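Local structure of bacteriocin (Pseudomonas syringae pv. tomato, 4FZL) at residues A24-Q29 and E210-L215; T8-Q13 and K40-T45; F46-Q51 and N79-P84; H99-G104 and G206-N211. The protein is syringacin M, a calcium-binding bacteriocin of the colicin M family that degrades the cell-wall precursor lipid II, probably acting as a phosphatase. All coordinates share one frame; numbering follows the deposited sequence.

Interaction 1: residues A24-Q29 and E210-L215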
loop_
_atom_site.group_PDB
_atom_site.type_symbol
_atom_site.label_atom_id
_atom_site.label_comp_id
_atom_site.label_asym_id
_atom_site.label_seq_id
_atom_site.Cartn_x
_atom_site.Cartn_y
_atom_site.Cartn_z
ATOM N N ALA A 24 -14.540 -3.874 8.512
ATOM C CA ALA A 24 -15.948 -4.192 8.875
ATOM C C ALA A 24 -16.696 -2.881 9.326
ATOM O O ALA A 24 -17.870 -2.662 9.050
ATOM C CB ALA A 24 -16.009 -5.207 9.998
ATOM N N THR A 25 -16.007 -2.088 10.116
ATOM C CA THR A 25 -16.588 -0.843 10.673
ATOM C C THR A 25 -16.844 0.168 9.545
ATOM O O THR A 25 -17.917 0.836 9.521
ATOM C CB THR A 25 -15.654 -0.215 11.764
ATOM O OG1 THR A 25 -15.383 -1.185 12.761
ATOM C CG2 THR A 25 -16.272 1.017 12.420
ATOM N N PHE A 26 -15.912 0.265 8.570
ATOM C CA PHE A 26 -16.112 1.141 7.481
ATOM C C PHE A 26 -17.225 0.665 6.522
ATOM O O PHE A 26 -18.051 1.477 6.034
ATOM C CB PHE A 26 -14.813 1.334 6.738
ATOM C CG PHE A 26 -14.957 2.312 5.631
ATOM C CD1 PHE A 26 -15.067 3.661 5.975
ATOM C CD2 PHE A 26 -14.965 1.951 4.286
ATOM C CE1 PHE A 26 -15.157 4.581 4.946
ATOM C CE2 PHE A 26 -15.090 2.879 3.306
ATOM C CZ PHE A 26 -15.187 4.192 3.619
ATOM N N GLN A 27 -17.305 -0.654 6.295
ATOM C CA GLN A 27 -18.383 -1.192 5.524
ATOM C C GLN A 27 -19.733 -0.840 6.169
ATOM O O GLN A 27 -20.677 -0.528 5.536
ATOM C CB GLN A 27 -18.253 -2.735 5.433
ATOM C CG GLN A 27 -17.138 -3.180 4.526
ATOM C CD GLN A 27 -16.827 -4.667 4.575
ATOM O OE1 GLN A 27 -16.324 -5.274 3.553
ATOM N NE2 GLN A 27 -16.980 -5.218 5.676
ATOM N N ASP A 28 -19.822 -0.938 7.474
ATOM C CA ASP A 28 -21.091 -0.658 8.160
ATOM C C ASP A 28 -21.425 0.856 8.015
ATOM O O ASP A 28 -22.559 1.213 7.822
ATOM C CB ASP A 28 -21.008 -0.991 9.643
ATOM C CG ASP A 28 -21.029 -2.504 9.962
ATOM O OD1 ASP A 28 -21.406 -3.335 9.129
ATOM O OD2 ASP A 28 -20.711 -2.882 11.113
ATOM N N GLN A 29 -20.406 1.727 8.128
ATOM C CA GLN A 29 -20.635 3.131 8.035
ATOM C C GLN A 29 -21.126 3.442 6.607
ATOM O O GLN A 29 -22.030 4.227 6.399
ATOM C CB GLN A 29 -19.367 3.932 8.387
ATOM C CG GLN A 29 -19.443 5.390 7.970
ATOM C CD GLN A 29 -20.398 6.100 8.902
ATOM O OE1 GLN A 29 -20.037 6.394 10.052
ATOM N NE2 GLN A 29 -21.603 6.429 8.400
ATOM N N GLU A 210 -19.881 -6.732 -1.240
ATOM C CA GLU A 210 -20.938 -6.460 -2.208
ATOM C C GLU A 210 -21.529 -5.065 -2.141
ATOM O O GLU A 210 -21.595 -4.328 -3.118
ATOM C CB GLU A 210 -22.057 -7.537 -2.096
ATOM C CG GLU A 210 -23.282 -7.268 -2.932
ATOM C CD GLU A 210 -24.288 -6.329 -2.247
ATOM O OE1 GLU A 210 -24.498 -6.430 -0.994
ATOM O OE2 GLU A 210 -24.900 -5.501 -2.971
ATOM N N ASN A 211 -21.804 -4.660 -0.927
ATOM C CA ASN A 211 -22.503 -3.386 -0.733
ATOM C C ASN A 211 -21.646 -2.184 -1.018
ATOM O O ASN A 211 -22.021 -1.276 -1.794
ATOM C CB ASN A 211 -23.068 -3.323 0.670
ATOM C CG ASN A 211 -23.834 -2.036 0.945
ATOM O OD1 ASN A 211 -24.953 -1.862 0.451
ATOM N ND2 ASN A 211 -23.234 -1.135 1.725
ATOM N N LEU A 212 -20.432 -2.222 -0.488
ATOM C CA LEU A 212 -19.539 -1.108 -0.715
ATOM C C LEU A 212 -19.141 -1.008 -2.177
ATOM O O LEU A 212 -19.088 0.097 -2.738
ATOM C CB LEU A 212 -18.388 -1.162 0.300
ATOM C CG LEU A 212 -17.352 -0.035 0.270
ATOM C CD1 LEU A 212 -17.988 1.367 0.434
ATOM C CD2 LEU A 212 -16.282 -0.395 1.340
ATOM N N THR A 213 -18.904 -2.155 -2.804
ATOM C CA THR A 213 -18.537 -2.122 -4.244
ATOM C C THR A 213 -19.694 -1.491 -5.020
ATOM O O THR A 213 -19.493 -0.608 -5.885
ATOM C CB THR A 213 -18.214 -3.506 -4.780
ATOM O OG1 THR A 213 -17.183 -4.083 -3.961
ATOM C CG2 THR A 213 -17.922 -3.472 -6.333
ATOM N N SER A 214 -20.908 -1.871 -4.668
ATOM C CA SER A 214 -22.066 -1.297 -5.329
ATOM C C SER A 214 -22.139 0.263 -5.182
ATOM O O SER A 214 -22.415 1.018 -6.117
ATOM C CB SER A 214 -23.366 -1.941 -4.818
ATOM O OG SER A 214 -24.486 -1.305 -5.414
ATOM N N LEU A 215 -21.914 0.703 -3.965
ATOM C CA LEU A 215 -21.973 2.144 -3.618
ATOM C C LEU A 215 -20.878 2.931 -4.358
ATOM O O LEU A 215 -21.064 4.033 -4.836
ATOM C CB LEU A 215 -21.806 2.327 -2.106
ATOM C CG LEU A 215 -23.016 1.932 -1.231
ATOM C CD1 LEU A 215 -22.639 1.976 0.230
ATOM C CD2 LEU A 215 -24.250 2.833 -1.631
HETATM O O HOH W 1 -20.856 -1.650 2.933
#
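Gln27 and Leu212 mark where helix 22-33 and helix 210-216 come together, with their CA atoms 6.3 Å apart, close for two helices. Leu212 makes the largest share of the contact. Its side chain heads across the gap and meets Phe26 at about a right angle, so that a single methyl, Leu212 CD2, arrives at the rim of the phenyl ring, near the ring plane. There it lies 4.0 Å from Phe26 CD2, with Phe26 CE2 just as near. Phe26 starts out beside the interface and not into it; with CG anti to the backbone N (chi1 -177°), its ring still swings round far enough to offer this edge. The aliphatic part of Gln27 lines the same methyl more loosely, Gln27 CG standing 4.3 Å from Leu212 CD2.

At the border of this greasy patch a water joins the two helices. It donates to the backbone Gln27 O at 2.8 Å and accepts from Asn211 ND2 at 2.7 Å, giving a polar link where no direct hydrogen bond passes between the segments.

Phe26 also reaches Leu43 of helix 37-54, Tyr17 of helix 14-17 and Phe35 in the loop that follows its own helix. Leu215, one turn on from Leu212, touches Phe35 too, which places the contact where a late helix of the chain closes over the N-terminal helical bundle.

Interaction 2: residues T8-Q13 and K40-T45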
loop_
_atom_site.group_PDB
_atom_site.type_symbol
_atom_site.label_atom_id
_atom_site.label_comp_id
_atom_site.label_asym_id
_atom_site.label_seq_id
_atom_site.Cartn_x
_atom_site.Cartn_y
_atom_site.Cartn_z
ATOM N N THR A 8 -16.885 14.343 16.095
ATOM C CA THR A 8 -17.297 13.548 17.220
ATOM C C THR A 8 -17.376 12.044 16.937
ATOM O O THR A 8 -16.814 11.213 17.695
ATOM C CB THR A 8 -18.602 14.099 17.805
ATOM O OG1 THR A 8 -18.390 15.448 18.221
ATOM C CG2 THR A 8 -19.082 13.262 19.021
ATOM N N VAL A 9 -17.997 11.712 15.820
ATOM C CA VAL A 9 -18.126 10.338 15.365
ATOM C C VAL A 9 -16.737 9.774 15.004
ATOM O O VAL A 9 -16.374 8.666 15.417
ATOM C CB VAL A 9 -19.110 10.226 14.193
ATOM C CG1 VAL A 9 -18.942 8.884 13.342
ATOM C CG2 VAL A 9 -20.539 10.459 14.746
ATOM N N LEU A 10 -15.920 10.561 14.326
ATOM C CA LEU A 10 -14.572 10.051 14.040
ATOM C C LEU A 10 -13.868 9.627 15.348
ATOM O O LEU A 10 -13.223 8.582 15.359
ATOM C CB LEU A 10 -13.695 11.039 13.259
ATOM C CG LEU A 10 -14.095 11.402 11.865
ATOM C CD1 LEU A 10 -13.259 12.598 11.250
ATOM C CD2 LEU A 10 -13.936 10.151 10.913
ATOM N N LEU A 11 -13.860 10.504 16.346
ATOM C CA LEU A 11 -13.140 10.200 17.575
ATOM C C LEU A 11 -13.754 9.007 18.258
ATOM O O LEU A 11 -13.018 8.164 18.675
ATOM C CB LEU A 11 -13.110 11.385 18.527
ATOM C CG LEU A 11 -12.162 12.478 17.982
ATOM C CD1 LEU A 11 -12.230 13.736 18.876
ATOM C CD2 LEU A 11 -10.707 11.953 18.050
ATOM N N LEU A 12 -15.087 8.917 18.300
ATOM C CA LEU A 12 -15.774 7.730 18.862
ATOM C C LEU A 12 -15.396 6.411 18.150
ATOM O O LEU A 12 -15.275 5.360 18.819
ATOM C CB LEU A 12 -17.303 7.865 18.811
ATOM C CG LEU A 12 -17.938 8.718 19.909
ATOM C CD1 LEU A 12 -19.420 8.977 19.623
ATOM C CD2 LEU A 12 -17.821 8.121 21.302
ATOM N N GLN A 13 -15.176 6.487 16.832
ATOM C CA GLN A 13 -14.878 5.316 16.029
ATOM C C GLN A 13 -13.363 5.006 15.965
ATOM O O GLN A 13 -12.949 4.047 15.332
ATOM C CB GLN A 13 -15.329 5.568 14.653
ATOM C CG GLN A 13 -16.813 5.807 14.394
ATOM C CD GLN A 13 -17.539 4.563 13.977
ATOM O OE1 GLN A 13 -17.908 4.397 12.773
ATOM N NE2 GLN A 13 -17.671 3.644 14.911
ATOM N N LYS A 40 -17.137 9.515 3.553
ATOM C CA LYS A 40 -16.121 10.182 2.703
ATOM C C LYS A 40 -15.119 10.849 3.595
ATOM O O LYS A 40 -13.907 10.792 3.352
ATOM C CB LYS A 40 -16.775 11.143 1.732
ATOM C CG LYS A 40 -17.542 10.443 0.592
ATOM C CD LYS A 40 -18.185 11.482 -0.299
ATOM C CE LYS A 40 -19.272 10.925 -1.200
ATOM N NZ LYS A 40 -20.135 11.984 -1.798
ATOM N N VAL A 41 -15.628 11.463 4.652
ATOM C CA VAL A 41 -14.699 12.146 5.592
ATOM C C VAL A 41 -13.802 11.080 6.347
ATOM O O VAL A 41 -12.579 11.287 6.492
ATOM C CB VAL A 41 -15.423 13.044 6.624
ATOM C CG1 VAL A 41 -14.461 13.575 7.720
ATOM C CG2 VAL A 41 -16.087 14.194 5.879
ATOM N N ALA A 42 -14.388 9.945 6.761
ATOM C CA ALA A 42 -13.600 8.841 7.309
ATOM C C ALA A 42 -12.510 8.397 6.324
ATOM O O ALA A 42 -11.339 8.297 6.674
ATOM C CB ALA A 42 -14.484 7.663 7.811
ATOM N N LEU A 43 -12.883 8.182 5.052
ATOM C CA LEU A 43 -11.943 7.648 4.095
ATOM C C LEU A 43 -10.773 8.626 3.883
ATOM O O LEU A 43 -9.599 8.240 3.838
ATOM C CB LEU A 43 -12.677 7.350 2.784
ATOM C CG LEU A 43 -11.790 6.736 1.706
ATOM C CD1 LEU A 43 -11.092 5.448 2.134
ATOM C CD2 LEU A 43 -12.634 6.442 0.459
ATOM N N LYS A 44 -11.100 9.925 3.753
ATOM C CA LYS A 44 -10.071 10.915 3.663
ATOM C C LYS A 44 -9.159 11.054 4.895
ATOM O O LYS A 44 -7.966 11.320 4.783
ATOM C CB LYS A 44 -10.664 12.265 3.195
ATOM C CG LYS A 44 -11.118 12.329 1.747
ATOM C CD LYS A 44 -11.544 13.699 1.208
ATOM C CE LYS A 44 -12.922 14.017 1.608
ATOM N NZ LYS A 44 -13.280 15.375 1.035
ATOM N N THR A 45 -9.751 10.827 6.065
ATOM C CA THR A 45 -8.987 10.832 7.298
ATOM C C THR A 45 -8.026 9.627 7.291
ATOM O O THR A 45 -6.882 9.762 7.756
ATOM C CB THR A 45 -9.914 10.830 8.533
ATOM O OG1 THR A 45 -10.744 11.988 8.469
ATOM C CG2 THR A 45 -9.129 10.711 9.924
#
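Within residues 8-13, Leu10 is the side chain that reaches residues 40-45, and its two methyls divide the work. CD1 points to a notch between Val41 and Thr45, one helical turn apart, while CD2 settles over the backbone of Ala42. Leu10 CD1 is 3.9 Å from Val41 CG1, and the two side chains cross at about a right angle. The same methyl lies 3.8 Å from Thr45 OG1, whose side chain it meets at a slant. On the other branch, Leu10 CD2 comes to 3.8 Å from Ala42 CA and only slightly farther from its CB; the small alanine lets the leucine come down onto the main chain. The segments' axes pass 10.9 Å apart with a crossing angle of -56°, and Leu10 spans the gap between them.

Thr45 turns its hydroxyl back on its own helix. With OG1 beside the backbone N (chi1 -59°), it donates to Val41 O at 2.8 Å, from 38° out of the carbonyl plane, while Thr45 N reaches the same oxygen from the opposite face. Leu10 O in turn has a partner in Tyr63 OH of helix 59-70, which also packs on Leu10 through Ala67 and Ile70. No hydrogen bond links the two segments: the hydroxyl beside Leu10 CD1 spends its proton inside the helix, and the cohesion across the gap is dispersion between buried, mostly apolar groups.

Interaction 3: residues F46-Q51 and N79-P84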
loop_
_atom_site.group_PDB
_atom_site.type_symbol
_atom_site.label_atom_id
_atom_site.label_comp_id
_atom_site.label_asym_id
_atom_site.label_seq_id
_atom_site.Cartn_x
_atom_site.Cartn_y
_atom_site.Cartn_z
ATOM N N PHE A 46 -8.533 8.439 6.854
ATOM C CA PHE A 46 -7.636 7.289 6.776
ATOM C C PHE A 46 -6.426 7.630 5.880
ATOM O O PHE A 46 -5.285 7.219 6.185
ATOM C CB PHE A 46 -8.311 6.037 6.220
ATOM C CG PHE A 46 -9.522 5.540 6.949
ATOM C CD1 PHE A 46 -9.788 5.833 8.287
ATOM C CD2 PHE A 46 -10.429 4.776 6.270
ATOM C CE1 PHE A 46 -10.931 5.406 8.871
ATOM C CE2 PHE A 46 -11.567 4.264 6.889
ATOM C CZ PHE A 46 -11.812 4.609 8.208
ATOM N N ALA A 47 -6.714 8.250 4.721
ATOM C CA ALA A 47 -5.593 8.536 3.864
ATOM C C ALA A 47 -4.608 9.518 4.481
ATOM O O ALA A 47 -3.397 9.390 4.321
ATOM C CB ALA A 47 -6.156 9.126 2.612
ATOM N N ALA A 48 -5.157 10.539 5.155
ATOM C CA ALA A 48 -4.295 11.490 5.845
ATOM C C ALA A 48 -3.459 10.829 6.970
ATOM O O ALA A 48 -2.278 11.215 7.196
ATOM C CB ALA A 48 -5.133 12.655 6.385
ATOM N N ALA A 49 -4.119 9.930 7.720
ATOM C CA ALA A 49 -3.448 9.314 8.834
ATOM C C ALA A 49 -2.322 8.386 8.294
ATOM O O ALA A 49 -1.226 8.304 8.833
ATOM C CB ALA A 49 -4.474 8.532 9.669
ATOM N N ASP A 50 -2.623 7.659 7.218
ATOM C CA ASP A 50 -1.607 6.834 6.595
ATOM C C ASP A 50 -0.432 7.668 6.111
ATOM O O ASP A 50 0.710 7.260 6.245
ATOM C CB ASP A 50 -2.172 6.098 5.380
ATOM C CG ASP A 50 -1.213 5.127 4.760
ATOM O OD1 ASP A 50 -0.989 4.040 5.348
ATOM O OD2 ASP A 50 -0.696 5.394 3.701
ATOM N N GLN A 51 -0.717 8.790 5.463
ATOM C CA GLN A 51 0.333 9.692 5.062
ATOM C C GLN A 51 1.249 10.100 6.257
ATOM O O GLN A 51 2.475 10.133 6.161
ATOM C CB GLN A 51 -0.298 10.910 4.338
ATOM C CG GLN A 51 0.631 11.982 3.790
ATOM C CD GLN A 51 1.339 11.581 2.569
ATOM O OE1 GLN A 51 0.777 10.885 1.765
ATOM N NE2 GLN A 51 2.569 12.025 2.403
ATOM N N ASN A 79 -16.066 18.378 2.443
ATOM C CA ASN A 79 -14.822 19.103 2.243
ATOM C C ASN A 79 -14.195 19.684 3.504
ATOM O O ASN A 79 -13.223 20.414 3.401
ATOM C CB ASN A 79 -15.026 20.193 1.168
ATOM C CG ASN A 79 -15.420 19.602 -0.114
ATOM O OD1 ASN A 79 -16.353 20.047 -0.785
ATOM N ND2 ASN A 79 -14.765 18.531 -0.444
ATOM N N ILE A 80 -14.665 19.258 4.674
ATOM C CA ILE A 80 -14.017 19.691 5.900
ATOM C C ILE A 80 -12.653 19.058 6.124
ATOM O O ILE A 80 -11.911 19.481 6.991
ATOM C CB ILE A 80 -14.891 19.486 7.161
ATOM C CG1 ILE A 80 -15.293 18.006 7.367
ATOM C CG2 ILE A 80 -16.127 20.393 7.073
ATOM C CD1 ILE A 80 -16.284 17.766 8.484
ATOM N N ILE A 81 -12.347 18.060 5.314
ATOM C CA ILE A 81 -11.013 17.588 5.138
ATOM C C ILE A 81 -10.863 17.463 3.625
ATOM O O ILE A 81 -11.741 16.895 2.926
ATOM C CB ILE A 81 -10.710 16.285 5.837
ATOM C CG1 ILE A 81 -9.297 15.766 5.501
ATOM C CG2 ILE A 81 -11.792 15.210 5.481
ATOM C CD1 ILE A 81 -8.846 14.657 6.403
ATOM N N LYS A 82 -9.765 18.022 3.097
ATOM C CA LYS A 82 -9.422 17.975 1.655
ATOM C C LYS A 82 -8.328 16.972 1.395
ATOM O O LYS A 82 -7.432 16.856 2.153
ATOM C CB LYS A 82 -9.075 19.365 1.149
ATOM C CG LYS A 82 -10.334 20.248 1.081
ATOM C CD LYS A 82 -10.037 21.697 0.755
ATOM C CE LYS A 82 -11.344 22.474 0.613
ATOM N NZ LYS A 82 -11.205 23.929 0.928
ATOM N N TYR A 83 -8.455 16.258 0.286
ATOM C CA TYR A 83 -7.437 15.322 -0.159
ATOM C C TYR A 83 -6.346 16.183 -0.764
ATOM O O TYR A 83 -6.543 16.764 -1.822
ATOM C CB TYR A 83 -8.040 14.309 -1.124
ATOM C CG TYR A 83 -7.095 13.142 -1.380
ATOM C CD1 TYR A 83 -7.028 12.103 -0.466
ATOM C CD2 TYR A 83 -6.261 13.121 -2.458
ATOM C CE1 TYR A 83 -6.175 11.029 -0.651
ATOM C CE2 TYR A 83 -5.392 12.027 -2.673
ATOM C CZ TYR A 83 -5.359 11.008 -1.749
ATOM O OH TYR A 83 -4.455 9.962 -1.898
ATOM N N PRO A 84 -5.156 16.191 -0.169
ATOM C CA PRO A 84 -4.138 17.168 -0.562
ATOM C C PRO A 84 -3.561 16.973 -1.950
ATOM O O PRO A 84 -3.681 15.867 -2.551
ATOM C CB PRO A 84 -3.066 16.982 0.508
ATOM C CG PRO A 84 -3.205 15.576 0.986
ATOM C CD PRO A 84 -4.605 15.107 0.660
#
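The long connection from helix 59-70 to helix 96-106 runs over one side of helix 37-54, and Tyr83 and Ile81 of that loop meet Ala47 and Ala48 of the helix. The loop backbone stays well clear: the nearest CA atoms, those of Ala48 and Tyr83, are 7.8 Å apart, and side chains make up the difference. Ala47 points its methyl to the loop, and Ala47 CB meets the rim of the tyrosine ring at Tyr83 CE1, 3.8 Å away and near the ring plane. The ring gets there because CG stands anti to the backbone N (chi1 -168°), carrying it back to the helix. Pro84 lies against one face of this ring, its CD 3.8 Å above the plane and offset to the rim. Ile81 extends fully, and Ile81 CD1 ends 4.2 Å from Ala48 CB.

No hydrogen bond joins the two segments; the contact is made by alanine methyls against the Tyr83 ring edge and the end of Ile81. The polar end of Tyr83 goes past them to His103 of helix 96-106, to whose ND1 the hydroxyl is hydrogen-bonded, and the Tyr83 ring stacks with His88. Ile81 bridges two helices, touching Val41 and Thr45 of helix 37-54 and Ile70 of helix 59-70. Ala47 also packs on His99, so the loop lies alongside a junction between helix 37-54 and helix 96-106.

Interaction 4: residues H99-G104 and G206-N211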
loop_
_atom_site.group_PDB
_atom_site.type_symbol
_atom_site.label_atom_id
_atom_site.label_comp_id
_atom_site.label_asym_id
_atom_site.label_seq_id
_atom_site.Cartn_x
_atom_site.Cartn_y
_atom_site.Cartn_z
ATOM N N HIS A 99 -5.855 4.231 1.854
ATOM C CA HIS A 99 -5.192 5.397 1.248
ATOM C C HIS A 99 -5.167 5.229 -0.277
ATOM O O HIS A 99 -5.480 6.163 -1.004
ATOM C CB HIS A 99 -3.742 5.543 1.890
ATOM C CG HIS A 99 -3.022 6.785 1.492
ATOM N ND1 HIS A 99 -1.842 7.133 2.048
ATOM C CD2 HIS A 99 -3.388 7.834 0.673
ATOM C CE1 HIS A 99 -1.429 8.316 1.581
ATOM N NE2 HIS A 99 -2.370 8.774 0.751
ATOM N N ALA A 100 -4.814 4.047 -0.757
ATOM C CA ALA A 100 -4.811 3.763 -2.188
ATOM C C ALA A 100 -6.232 3.884 -2.740
ATOM O O ALA A 100 -6.431 4.321 -3.926
ATOM C CB ALA A 100 -4.174 2.411 -2.476
ATOM N N LEU A 101 -7.204 3.379 -1.980
ATOM C CA LEU A 101 -8.605 3.465 -2.429
ATOM C C LEU A 101 -9.046 4.966 -2.591
ATOM O O LEU A 101 -9.613 5.425 -3.596
ATOM C CB LEU A 101 -9.547 2.754 -1.436
ATOM C CG LEU A 101 -11.049 2.880 -1.686
ATOM C CD1 LEU A 101 -11.300 2.038 -2.915
ATOM C CD2 LEU A 101 -11.720 2.269 -0.462
ATOM N N ALA A 102 -8.774 5.705 -1.520
ATOM C CA ALA A 102 -8.992 7.166 -1.509
ATOM C C ALA A 102 -8.329 7.854 -2.738
ATOM O O ALA A 102 -8.944 8.717 -3.365
ATOM C CB ALA A 102 -8.509 7.807 -0.187
ATOM N N HIS A 103 -7.106 7.450 -3.071
ATOM C CA HIS A 103 -6.359 8.098 -4.077
ATOM C C HIS A 103 -7.047 7.875 -5.425
ATOM O O HIS A 103 -7.021 8.728 -6.281
ATOM C CB HIS A 103 -4.920 7.585 -4.118
ATOM C CG HIS A 103 -4.027 8.465 -4.904
ATOM N ND1 HIS A 103 -3.506 9.612 -4.386
ATOM C CD2 HIS A 103 -3.580 8.381 -6.236
ATOM C CE1 HIS A 103 -2.800 10.210 -5.352
ATOM N NE2 HIS A 103 -2.814 9.424 -6.456
ATOM N N GLY A 104 -7.660 6.708 -5.643
ATOM C CA GLY A 104 -8.319 6.458 -6.964
ATOM C C GLY A 104 -9.563 7.361 -7.165
ATOM O O GLY A 104 -9.985 7.627 -8.281
ATOM N N GLY A 206 -13.564 -8.212 -4.018
ATOM C CA GLY A 206 -13.360 -9.168 -2.947
ATOM C C GLY A 206 -13.112 -8.575 -1.588
ATOM O O GLY A 206 -13.564 -9.106 -0.569
ATOM N N TRP A 207 -12.310 -7.525 -1.581
ATOM C CA TRP A 207 -11.951 -6.864 -0.361
ATOM C C TRP A 207 -13.108 -6.037 0.136
ATOM O O TRP A 207 -13.485 -6.095 1.330
ATOM C CB TRP A 207 -10.685 -6.031 -0.620
ATOM C CG TRP A 207 -10.344 -5.076 0.415
ATOM C CD1 TRP A 207 -10.207 -5.317 1.777
ATOM C CD2 TRP A 207 -10.033 -3.644 0.245
ATOM N NE1 TRP A 207 -9.856 -4.177 2.436
ATOM C CE2 TRP A 207 -9.724 -3.138 1.582
ATOM C CE3 TRP A 207 -9.954 -2.785 -0.825
ATOM C CZ2 TRP A 207 -9.396 -1.792 1.825
ATOM C CZ3 TRP A 207 -9.571 -1.462 -0.596
ATOM C CH2 TRP A 207 -9.347 -0.962 0.711
ATOM N N LEU A 208 -13.640 -5.207 -0.771
ATOM C CA LEU A 208 -14.660 -4.214 -0.331
ATOM C C LEU A 208 -16.035 -4.814 0.017
ATOM O O LEU A 208 -16.745 -4.324 0.938
ATOM C CB LEU A 208 -14.873 -3.121 -1.360
ATOM C CG LEU A 208 -13.611 -2.309 -1.619
ATOM C CD1 LEU A 208 -13.882 -1.326 -2.734
ATOM C CD2 LEU A 208 -13.216 -1.633 -0.325
ATOM N N GLY A 209 -16.367 -5.924 -0.603
ATOM C CA GLY A 209 -17.632 -6.575 -0.333
ATOM C C GLY A 209 -18.722 -6.062 -1.274
ATOM O O GLY A 209 -18.556 -5.070 -1.999
ATOM N N GLU A 210 -19.881 -6.732 -1.240
ATOM C CA GLU A 210 -20.938 -6.460 -2.208
ATOM C C GLU A 210 -21.529 -5.065 -2.141
ATOM O O GLU A 210 -21.595 -4.328 -3.118
ATOM C CB GLU A 210 -22.057 -7.537 -2.096
ATOM C CG GLU A 210 -23.282 -7.268 -2.932
ATOM C CD GLU A 210 -24.288 -6.329 -2.247
ATOM O OE1 GLU A 210 -24.498 -6.430 -0.994
ATOM O OE2 GLU A 210 -24.900 -5.501 -2.971
ATOM N N ASN A 211 -21.804 -4.660 -0.927
ATOM C CA ASN A 211 -22.503 -3.386 -0.733
ATOM C C ASN A 211 -21.646 -2.184 -1.018
ATOM O O ASN A 211 -22.021 -1.276 -1.794
ATOM C CB ASN A 211 -23.068 -3.323 0.670
ATOM C CG ASN A 211 -23.834 -2.036 0.945
ATOM O OD1 ASN A 211 -24.953 -1.862 0.451
ATOM N ND2 ASN A 211 -23.234 -1.135 1.725
#
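Leu101 meets Trp207 and Leu208 in a buried apolar contact between helix 96-106 and a pair of short helices, 205-208 and 210-216, separated by Gly209. The helices are not in intimate backbone contact: the nearest CA atoms, of Leu101 and Leu208, are 10.0 Å apart. One methyl bridges the distance. Leu101 holds CG anti to the backbone N (chi1 174°), which sends its fork to the other segment, and Leu101 CD2 sits 4.2 Å from Trp207 CH2 and equally far from Leu208 CD2. It comes to the indole at a slant, at the outer corner of the six-membered ring.

Gly209, with a positive phi of 90°, lets the chain turn out of the first helix, and it serves as the N-cap of the second. Trp207 is further held by an edge-to-face contact with Phe98 of helix 96-106 and by Leu23 of helix 22-33. Its side chain lies about 13 Å from the bound calcium ion, too far to take part in that site. Within its own segment the indole has a partner as well: Leu208 CD2 rests over one face, 3.5 Å above the ring plane and displaced to the rim.

All four contacts are apolar and have no direct hydrogen bond across; they differ in depth and in the polar groups beside them. Interactions 1, 2 and 4 are buried, whereas interaction 3, where a loop lies on a helix, is only partly so. Interactions 2 and 3 use successive turns of helix 37-54 and meet where Lys44 NZ bonds to Ile81 O. Interactions 1 and 4 share Glu210 and Asn211, and a water borders interaction 1. Interaction 3 is joined to interaction 4 by Asp50 with His99, besides the tyrosine hydroxyl bond. Leu43, from the helix segment of interaction 2, also packs on Leu101 and Ala102 of interaction 4.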